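Local structure of protein SSD1 (Saccharomyces cerevisiae S288C, 7AM1) at residues F367-L372 with L478-L483; V451-D456 with R554-T559; T517-L522 with G545-N550; S523-L528 with K629-A634. The protein binds mRNA, including its untranslated regions, as a non-enzymatic member of the RNase II family and is implicated in control of the G1 phase of the cell cycle. All blocks are in the same frame, centred on the assembly; numbering follows the deposited sequence.

How the contacts relate
All four contacts lie in the RNB domain and illustrate how one long helix can tie a sheet to the helical layers around it. Contacts 1 and 2 reach the same mixed sheet, about 20 Å apart between centres: contact 1 pairs one of its outermost strands, 476-479, contact 2 lies on the inner strand 446-456. Helix 544-568 serves contacts 3 and 2 in turn, with centres about 17 Å apart, and Ile549 from contact 3 packs on Leu480 and Leu483 of contact 1. Contact 4 lies nearest the centre of the chain; its Glu526 forms a salt bridge with Arg554 of contact 2. Contact 1 closes before contacts 3 and 4 open, whereas contact 2 interleaves with contacts 1 and 4.

Contact 1 (F367-L372 with L478-L483); sequences FAISEL and LSLEQL
Ile369, which meets Leu480 through CG2, presents its other branch to a flat group of its own strand: CD1 lies in the plane of the Phe367 ring, at its edge. The arrangement is parallel β pairing at the margin of the RNB-domain sheet, running straight into a capped helix. Ala368 O receives Leu478 N at 2.9 Å, and Leu478 O receives Ser370 N at 2.9 Å, with the donor tilted out of the carbonyl plane. Leu480 N, already in the helix, then reaches Ser370 O at 3.2 Å, so the strand grips the first helical residue too.

Beyond the backbone, Ile369 keeps CG1 beside its backbone N (chi1 -54°), which leaves CG2 anti to that N and brings this methyl across Leu480 CD2 at 3.8 Å, nearly at right angles. Leu480 CD1 instead runs alongside Glu371 CG, 3.9 Å away. Ile549 of helix 544-568 covers both Ile369 and Leu480. The opposite face carries the two serines, with Ser370 OG 3.5 Å from Ser479 CB. Ser479 is the N-cap and forms a capping box with Gln482: Gln482 N donates to Ser479 OG at 3.0 Å, while Ser479 N donates to Gln482 OE1.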
# COMPACT_ATOMS: atom_id res chain seq x y z
N PHE A 367 6.04 21.92 21.16
CA PHE A 367 6.43 20.54 21.37
C PHE A 367 6.71 19.90 20.02
O PHE A 367 5.90 19.99 19.09
CB PHE A 367 5.38 19.75 22.16
CG PHE A 367 3.99 19.83 21.61
CD1 PHE A 367 3.17 20.90 21.91
CD2 PHE A 367 3.47 18.80 20.83
CE1 PHE A 367 1.88 20.98 21.42
CE2 PHE A 367 2.18 18.87 20.34
CZ PHE A 367 1.39 19.96 20.63
N ALA A 368 7.89 19.30 19.90
CA ALA A 368 8.25 18.55 18.71
C ALA A 368 7.62 17.17 18.79
O ALA A 368 7.55 16.58 19.87
CB ALA A 368 9.77 18.45 18.58
N ILE A 369 7.14 16.67 17.66
CA ILE A 369 6.55 15.34 17.57
C ILE A 369 7.60 14.38 17.01
O ILE A 369 8.17 14.63 15.94
CB ILE A 369 5.28 15.33 16.71
CG1 ILE A 369 4.29 16.38 17.23
CG2 ILE A 369 4.66 13.94 16.67
CD1 ILE A 369 3.66 16.02 18.56
N SER A 370 7.84 13.29 17.73
CA SER A 370 8.75 12.25 17.28
C SER A 370 7.95 10.99 16.95
O SER A 370 6.92 10.70 17.57
CB SER A 370 9.80 11.93 18.34
OG SER A 370 9.22 11.35 19.49
N GLU A 371 8.44 10.26 15.96
CA GLU A 371 7.85 9.00 15.55
C GLU A 371 8.84 7.88 15.84
O GLU A 371 10.05 8.04 15.62
CB GLU A 371 7.46 9.05 14.06
CG GLU A 371 6.36 10.08 13.78
CD GLU A 371 6.15 10.39 12.30
OE1 GLU A 371 7.02 11.05 11.69
OE2 GLU A 371 5.10 9.98 11.76
N LEU A 372 8.34 6.77 16.38
CA LEU A 372 9.21 5.69 16.81
C LEU A 372 10.19 5.28 15.73
O LEU A 372 9.79 4.93 14.61
CB LEU A 372 8.37 4.48 17.23
CG LEU A 372 9.09 3.44 18.08
CD1 LEU A 372 8.19 2.83 19.13
CD2 LEU A 372 9.63 2.36 17.13
N LEU A 478 7.41 15.01 22.30
CA LEU A 478 6.53 13.89 22.60
C LEU A 478 6.53 12.92 21.43
O LEU A 478 6.49 13.34 20.27
CB LEU A 478 5.09 14.35 22.86
CG LEU A 478 4.77 14.99 24.21
CD1 LEU A 478 3.33 15.49 24.20
CD2 LEU A 478 4.99 14.01 25.35
N SER A 479 6.57 11.63 21.74
CA SER A 479 6.28 10.63 20.73
C SER A 479 4.78 10.49 20.57
O SER A 479 4.00 10.85 21.45
CB SER A 479 6.88 9.27 21.11
OG SER A 479 6.19 8.74 22.23
N LEU A 480 4.37 9.94 19.42
CA LEU A 480 2.95 9.69 19.20
C LEU A 480 2.40 8.74 20.25
O LEU A 480 1.23 8.84 20.63
CB LEU A 480 2.73 9.12 17.79
CG LEU A 480 2.97 10.10 16.64
CD1 LEU A 480 2.85 9.39 15.30
CD2 LEU A 480 1.99 11.27 16.71
N GLU A 481 3.22 7.80 20.73
CA GLU A 481 2.79 6.93 21.81
C GLU A 481 2.56 7.73 23.09
O GLU A 481 1.55 7.54 23.77
CB GLU A 481 3.83 5.84 22.06
CG GLU A 481 3.89 4.76 20.98
CD GLU A 481 4.49 5.26 19.68
OE1 GLU A 481 5.29 6.21 19.73
OE2 GLU A 481 4.15 4.70 18.62
N GLN A 482 3.47 8.65 23.40
CA GLN A 482 3.28 9.52 24.56
C GLN A 482 2.09 10.44 24.36
O GLN A 482 1.32 10.68 25.30
CB GLN A 482 4.55 10.33 24.82
CG GLN A 482 5.73 9.49 25.26
CD GLN A 482 7.01 10.29 25.36
OE1 GLN A 482 7.21 11.26 24.64
NE2 GLN A 482 7.89 9.89 26.28
N LEU A 483 1.92 10.98 23.15
CA LEU A 483 0.74 11.80 22.87
C LEU A 483 -0.53 11.01 23.12
O LEU A 483 -1.47 11.50 23.75
CB LEU A 483 0.79 12.31 21.42
CG LEU A 483 -0.42 13.12 20.96
CD1 LEU A 483 -0.62 14.36 21.83
CD2 LEU A 483 -0.30 13.52 19.50

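Contact 2 (V451-D456 with R554-T559); sequences VVYTLD and RKVNST
Tyr453 stretches from its strand to the helix carrying Thr559, and its hydroxyl is hydrogen-bonded to Thr559 OG1. This is helix-on-sheet packing within the RNB domain: the short segments of strand 446-456 and helix 544-568 cross at 103°, with axes 9.7 Å apart at their closest.

The tyrosine holds CG anti to its carbonyl carbon (chi1 -58°), a choice that sends the ring out from the sheet with its OH leading. Three helix residues spanning about one turn then surround that end. Thr559 comes from the opposite direction, its OG1 lying in the ring plane at 2.7 Å from Tyr453 OH; either hydroxyl could donate. The aliphatic chain of Lys555, bent at chi2 (65°), passes obliquely across the end of the tyrosine, so that CG lies 3.4 Å from Tyr453 OH and CE lies near CE1. Val556 contributes CG2 near the ring plane, 4.1 Å from Tyr453 CE2. With its edge occupied and its hydroxyl bonded, the ring is restrained at the helix, and Phe506 of helix 495-510 meets it edge-to-face.

Val451, two residues earlier on the same side of the strand, supplies the purely apolar half. Its two methyls divide the work. CG1, anti to the backbone N, passes Thr559 CG2 at 3.9 Å. The threonine thus serves both halves, methyl to valine and hydroxyl to tyrosine. The other branch, Val451 CG2, lies 3.8 Å from Val556 CG1.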
# COMPACT_ATOMS: atom_id res chain seq x y z
N VAL A 451 3.38 27.24 9.26
CA VAL A 451 2.03 27.66 8.92
C VAL A 451 1.29 27.90 10.24
O VAL A 451 1.11 26.98 11.04
CB VAL A 451 1.30 26.61 8.07
CG1 VAL A 451 -0.13 27.04 7.81
CG2 VAL A 451 2.05 26.38 6.76
N VAL A 452 0.90 29.16 10.48
CA VAL A 452 0.32 29.58 11.75
C VAL A 452 -1.12 30.00 11.50
O VAL A 452 -1.38 30.92 10.73
CB VAL A 452 1.13 30.72 12.38
CG1 VAL A 452 0.52 31.14 13.72
CG2 VAL A 452 2.58 30.30 12.56
N TYR A 453 -2.06 29.30 12.14
CA TYR A 453 -3.47 29.61 12.01
C TYR A 453 -3.93 30.43 13.21
O TYR A 453 -3.63 30.07 14.36
CB TYR A 453 -4.31 28.33 11.91
CG TYR A 453 -3.91 27.44 10.75
CD1 TYR A 453 -4.38 27.69 9.47
CD2 TYR A 453 -3.08 26.34 10.94
CE1 TYR A 453 -4.02 26.88 8.41
CE2 TYR A 453 -2.71 25.52 9.88
CZ TYR A 453 -3.19 25.79 8.62
OH TYR A 453 -2.83 24.99 7.56
N THR A 454 -4.65 31.51 12.95
CA THR A 454 -5.37 32.26 13.98
C THR A 454 -6.82 31.80 13.97
O THR A 454 -7.47 31.79 12.92
CB THR A 454 -5.28 33.77 13.73
OG1 THR A 454 -3.91 34.19 13.81
CG2 THR A 454 -6.08 34.53 14.75
N LEU A 455 -7.31 31.37 15.13
CA LEU A 455 -8.61 30.72 15.23
C LEU A 455 -9.54 31.50 16.16
O LEU A 455 -9.10 32.06 17.17
CB LEU A 455 -8.48 29.29 15.76
CG LEU A 455 -7.40 28.42 15.12
CD1 LEU A 455 -7.30 27.10 15.84
CD2 LEU A 455 -7.70 28.21 13.65
N ASP A 456 -10.83 31.52 15.82
CA ASP A 456 -11.82 32.00 16.77
C ASP A 456 -11.82 31.09 17.99
O ASP A 456 -11.98 29.87 17.88
CB ASP A 456 -13.21 32.03 16.13
CG ASP A 456 -14.26 32.60 17.05
OD1 ASP A 456 -14.48 32.01 18.13
OD2 ASP A 456 -14.86 33.64 16.71
N ARG A 554 -2.60 17.44 7.27
CA ARG A 554 -3.40 17.51 6.05
C ARG A 554 -3.87 18.94 5.79
O ARG A 554 -3.88 19.41 4.65
CB ARG A 554 -4.60 16.57 6.14
CG ARG A 554 -4.23 15.09 5.96
CD ARG A 554 -5.40 14.17 6.28
NE ARG A 554 -5.07 12.78 5.98
CZ ARG A 554 -5.93 11.77 6.04
NH1 ARG A 554 -7.19 11.99 6.40
NH2 ARG A 554 -5.54 10.54 5.73
N LYS A 555 -4.26 19.64 6.85
CA LYS A 555 -4.62 21.04 6.71
C LYS A 555 -3.42 21.88 6.29
O LYS A 555 -3.52 22.72 5.39
CB LYS A 555 -5.21 21.56 8.03
CG LYS A 555 -5.61 23.03 8.01
CD LYS A 555 -6.75 23.29 7.03
CE LYS A 555 -6.91 24.77 6.75
NZ LYS A 555 -8.14 25.06 5.98
N VAL A 556 -2.27 21.66 6.94
CA VAL A 556 -1.07 22.40 6.57
C VAL A 556 -0.73 22.19 5.10
O VAL A 556 -0.50 23.14 4.35
CB VAL A 556 0.11 22.00 7.48
CG1 VAL A 556 1.41 22.59 6.97
CG2 VAL A 556 -0.16 22.43 8.93
N ASN A 557 -0.70 20.92 4.67
CA ASN A 557 -0.40 20.64 3.27
C ASN A 557 -1.41 21.30 2.34
O ASN A 557 -1.05 21.78 1.26
CB ASN A 557 -0.40 19.13 3.02
CG ASN A 557 0.82 18.44 3.59
OD1 ASN A 557 1.92 18.99 3.60
ND2 ASN A 557 0.64 17.21 4.05
N SER A 558 -2.68 21.32 2.74
CA SER A 558 -3.71 21.99 1.95
C SER A 558 -3.41 23.47 1.82
O SER A 558 -3.55 24.06 0.73
CB SER A 558 -5.07 21.77 2.61
OG SER A 558 -6.08 22.52 1.96
N THR A 559 -3.00 24.11 2.92
CA THR A 559 -2.71 25.54 2.91
C THR A 559 -1.53 25.85 2.00
O THR A 559 -1.57 26.82 1.23
CB THR A 559 -2.44 26.01 4.33
OG1 THR A 559 -3.63 25.88 5.11
CG2 THR A 559 -1.96 27.46 4.35

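Contact 3 (T517-L522 with G545-N550); sequences TLLPTL and GFVVIN
Val547 sits between Leu518 and Thr521, one branch given to each, and apolar packing of this kind carries the contact. Its CG1 lies 3.9 Å from Leu518 CB, the two side chains sliding past one another in opposite directions. At chi1 171° that CG1 is anti to the backbone N, which leaves CG2 to face the later part of the loop, where Leu519 CD2 approaches more loosely at 4.2 Å. Leu518 reaches further along the helix and crosses Val548 at about a right angle; its CD1 is 3.4 Å from Val548 CG2, tighter than usual for two methyls.

Polar atoms meet the helix chiefly as neighbours of these methyls. Leu518 O lies 3.7 Å from Val547 CG1, and Thr521 OG1 lies 3.8 Å from Val547 CG2. Within the loop, Thr517 OG1 donates at 2.6 Å to Leu519 O, the carbonyl oxygen of the cis peptide bond before Pro520.

Helix 495-510 extends the apolar layer: Tyr507 touches Leu518, and Val499 and Ala503 touch Val548. The arrangement is that of an irregular connection between two helices of the RNB domain, 495-510 and 523-529, laid across the beginning of the long helix 544-568.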
# COMPACT_ATOMS: atom_id res chain seq x y z
N THR A 517 -16.13 12.89 14.88
CA THR A 517 -15.08 12.55 15.83
C THR A 517 -13.91 11.95 15.07
O THR A 517 -14.09 11.33 14.02
CB THR A 517 -15.58 11.57 16.89
OG1 THR A 517 -16.03 10.37 16.26
CG2 THR A 517 -16.73 12.18 17.68
N LEU A 518 -12.70 12.14 15.61
CA LEU A 518 -11.50 11.72 14.88
C LEU A 518 -11.45 10.21 14.69
O LEU A 518 -10.87 9.73 13.72
CB LEU A 518 -10.25 12.22 15.60
CG LEU A 518 -10.04 13.74 15.56
CD1 LEU A 518 -8.98 14.17 16.55
CD2 LEU A 518 -9.67 14.19 14.15
N LEU A 519 -12.06 9.45 15.60
CA LEU A 519 -12.21 8.01 15.39
C LEU A 519 -13.70 7.68 15.23
O LEU A 519 -14.54 8.34 15.84
CB LEU A 519 -11.64 7.20 16.55
CG LEU A 519 -10.14 7.35 16.82
CD1 LEU A 519 -9.71 6.53 18.02
CD2 LEU A 519 -9.33 6.94 15.61
N PRO A 520 -14.05 6.68 14.41
CA PRO A 520 -13.15 5.80 13.66
C PRO A 520 -12.49 6.49 12.47
O PRO A 520 -13.00 7.49 11.96
CB PRO A 520 -14.09 4.67 13.19
CG PRO A 520 -15.41 5.34 13.05
CD PRO A 520 -15.47 6.37 14.15
N THR A 521 -11.36 5.94 12.02
CA THR A 521 -10.57 6.53 10.95
C THR A 521 -10.43 5.52 9.81
O THR A 521 -10.79 4.34 9.94
CB THR A 521 -9.19 6.97 11.48
OG1 THR A 521 -8.55 7.82 10.52
CG2 THR A 521 -8.31 5.75 11.77
N LEU A 522 -9.93 5.99 8.68
CA LEU A 522 -9.84 5.18 7.46
C LEU A 522 -8.36 4.95 7.17
O LEU A 522 -7.72 5.71 6.43
CB LEU A 522 -10.56 5.85 6.31
CG LEU A 522 -12.05 6.09 6.55
CD1 LEU A 522 -12.66 6.88 5.40
CD2 LEU A 522 -12.80 4.76 6.76
N GLY A 545 -3.57 9.62 18.55
CA GLY A 545 -2.49 10.59 18.46
C GLY A 545 -2.04 10.80 17.03
O GLY A 545 -1.86 11.94 16.58
N PHE A 546 -1.84 9.71 16.29
CA PHE A 546 -1.47 9.85 14.88
C PHE A 546 -2.54 10.62 14.11
O PHE A 546 -2.21 11.50 13.30
CB PHE A 546 -1.25 8.48 14.24
CG PHE A 546 -1.08 8.56 12.74
CD1 PHE A 546 0.16 8.80 12.18
CD2 PHE A 546 -2.17 8.44 11.89
CE1 PHE A 546 0.32 8.90 10.80
CE2 PHE A 546 -2.02 8.54 10.51
CZ PHE A 546 -0.77 8.77 9.97
N VAL A 547 -3.81 10.31 14.35
CA VAL A 547 -4.89 10.93 13.59
C VAL A 547 -4.94 12.43 13.88
O VAL A 547 -5.16 13.24 12.97
CB VAL A 547 -6.23 10.25 13.91
CG1 VAL A 547 -7.39 11.02 13.30
CG2 VAL A 547 -6.23 8.81 13.40
N VAL A 548 -4.75 12.82 15.14
CA VAL A 548 -4.74 14.23 15.51
C VAL A 548 -3.66 14.97 14.72
O VAL A 548 -3.93 15.98 14.06
CB VAL A 548 -4.53 14.39 17.03
CG1 VAL A 548 -4.16 15.83 17.37
CG2 VAL A 548 -5.77 13.98 17.78
N ILE A 549 -2.42 14.48 14.80
CA ILE A 549 -1.33 15.13 14.09
C ILE A 549 -1.52 15.02 12.59
O ILE A 549 -1.17 15.94 11.84
CB ILE A 549 0.02 14.54 14.53
CG1 ILE A 549 0.23 14.71 16.04
CG2 ILE A 549 1.17 15.13 13.72
CD1 ILE A 549 0.19 16.16 16.55
N ASN A 550 -2.09 13.90 12.11
CA ASN A 550 -2.26 13.71 10.67
C ASN A 550 -3.28 14.69 10.10
O ASN A 550 -3.10 15.20 8.98
CB ASN A 550 -2.68 12.26 10.37
CG ASN A 550 -2.49 11.88 8.89
OD1 ASN A 550 -1.52 12.28 8.24
ND2 ASN A 550 -3.43 11.09 8.36

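Contact 4 (S523-L528 with K629-A634); sequences SLLESL and KTMPRA
Arg633 and Ala634 bind two successive carbonyls, those of Ser527 and Leu528, and make this the tight end of the contact. The arginine takes Ser527 O side-on with two nitrogens: NH2 at 2.8 Å and NE at 3.0 Å, the oxygen lying only 2° out of the guanidinium plane. A bend at chi3 (93°) turns the edge carrying NE and NH2 to that oxygen. NE approaches in the carbonyl plane, whereas NH2 is tilted from it. Next along, Ala634 N donates to Leu528 O at 2.9 Å in an almost straight bond (174°). The guanidinium is held from outside as well, by salt bridges to Glu531 and Asp704 and a cation-pi contact with Tyr707, which should help fix its orientation. The side chain of Leu528 belongs to this tight part too, CD1 against Met631 CE at 3.7 Å and CD2 beside Pro632 O at 3.7 Å.

Farther from these bonds the packing relaxes. Met631, bent at chi3, carries the same CE on to Leu525 CD2, now 4.0 Å away. Pro632, whose side chain starts away from the helix, is the solvent-exposed residue of the contact.

The loop 629-634 thus binds the carbonyls of Ser527 and Leu528 by side chain and main chain, joining helix 523-529 to the connection between helix 617-629 and strand 635-638 in the RNB domain.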
# COMPACT_ATOMS: atom_id res chain seq x y z
N SER A 523 -7.81 3.88 7.75
CA SER A 523 -6.38 3.62 7.64
C SER A 523 -5.97 3.29 6.22
O SER A 523 -4.89 3.67 5.77
CB SER A 523 -5.99 2.48 8.58
OG SER A 523 -4.60 2.22 8.47
N LEU A 524 -6.83 2.57 5.48
CA LEU A 524 -6.46 2.18 4.12
C LEU A 524 -6.48 3.39 3.19
O LEU A 524 -5.60 3.54 2.34
CB LEU A 524 -7.39 1.07 3.63
CG LEU A 524 -7.37 -0.22 4.46
CD1 LEU A 524 -8.32 -1.28 3.89
CD2 LEU A 524 -5.98 -0.81 4.60
N LEU A 525 -7.46 4.28 3.34
CA LEU A 525 -7.47 5.47 2.49
C LEU A 525 -6.24 6.33 2.75
O LEU A 525 -5.66 6.89 1.81
CB LEU A 525 -8.75 6.28 2.69
CG LEU A 525 -10.07 5.58 2.36
CD1 LEU A 525 -11.16 6.62 2.12
CD2 LEU A 525 -9.96 4.63 1.18
N GLU A 526 -5.80 6.44 4.01
CA GLU A 526 -4.55 7.16 4.28
C GLU A 526 -3.40 6.59 3.46
O GLU A 526 -2.59 7.35 2.90
CB GLU A 526 -4.23 7.11 5.78
CG GLU A 526 -2.76 7.36 6.16
CD GLU A 526 -2.27 8.77 5.86
OE1 GLU A 526 -3.09 9.65 5.53
OE2 GLU A 526 -1.04 8.99 5.98
N SER A 527 -3.32 5.26 3.33
CA SER A 527 -2.21 4.64 2.63
C SER A 527 -2.25 4.88 1.13
O SER A 527 -1.25 4.63 0.45
CB SER A 527 -2.15 3.13 2.93
OG SER A 527 -3.10 2.40 2.18
N LEU A 528 -3.39 5.34 0.60
CA LEU A 528 -3.40 5.82 -0.78
C LEU A 528 -2.57 7.08 -0.95
O LEU A 528 -2.12 7.36 -2.06
CB LEU A 528 -4.83 6.09 -1.24
CG LEU A 528 -5.74 4.87 -1.42
CD1 LEU A 528 -7.19 5.31 -1.60
CD2 LEU A 528 -5.28 4.01 -2.60
N LYS A 629 -9.99 -0.90 -2.91
CA LYS A 629 -9.61 -1.63 -4.11
C LYS A 629 -9.96 -0.89 -5.39
O LYS A 629 -9.39 -1.21 -6.44
CB LYS A 629 -10.33 -2.98 -4.18
CG LYS A 629 -9.98 -3.95 -3.11
CD LYS A 629 -10.76 -5.22 -3.37
CE LYS A 629 -10.55 -6.24 -2.29
NZ LYS A 629 -10.88 -7.58 -2.80
N THR A 630 -10.87 0.07 -5.33
CA THR A 630 -11.31 0.75 -6.54
C THR A 630 -10.41 1.90 -6.94
O THR A 630 -10.65 2.53 -7.98
CB THR A 630 -12.74 1.26 -6.37
OG1 THR A 630 -12.77 2.32 -5.41
CG2 THR A 630 -13.66 0.13 -5.91
N MET A 631 -9.37 2.20 -6.16
CA MET A 631 -8.63 3.43 -6.36
C MET A 631 -7.13 3.20 -6.46
O MET A 631 -6.57 2.41 -5.69
CB MET A 631 -8.90 4.40 -5.21
CG MET A 631 -10.16 5.18 -5.39
SD MET A 631 -10.37 6.40 -4.10
CE MET A 631 -10.73 5.35 -2.70
N PRO A 632 -6.46 3.88 -7.38
CA PRO A 632 -5.00 3.91 -7.36
C PRO A 632 -4.52 4.91 -6.32
O PRO A 632 -5.27 5.75 -5.83
CB PRO A 632 -4.64 4.35 -8.78
CG PRO A 632 -5.75 5.31 -9.12
CD PRO A 632 -7.00 4.75 -8.45
N ARG A 633 -3.23 4.82 -6.01
CA ARG A 633 -2.62 5.78 -5.12
C ARG A 633 -2.61 7.18 -5.72
O ARG A 633 -2.79 7.37 -6.92
CB ARG A 633 -1.19 5.36 -4.79
CG ARG A 633 -1.10 4.06 -4.04
CD ARG A 633 0.27 3.96 -3.44
NE ARG A 633 0.31 4.48 -2.08
CZ ARG A 633 1.36 5.06 -1.52
NH1 ARG A 633 2.48 5.25 -2.21
NH2 ARG A 633 1.28 5.47 -0.26
N ALA A 634 -2.41 8.16 -4.85
CA ALA A 634 -2.28 9.55 -5.27
C ALA A 634 -1.03 9.74 -6.13
O ALA A 634 -0.14 8.89 -6.18
CB ALA A 634 -2.23 10.47 -4.04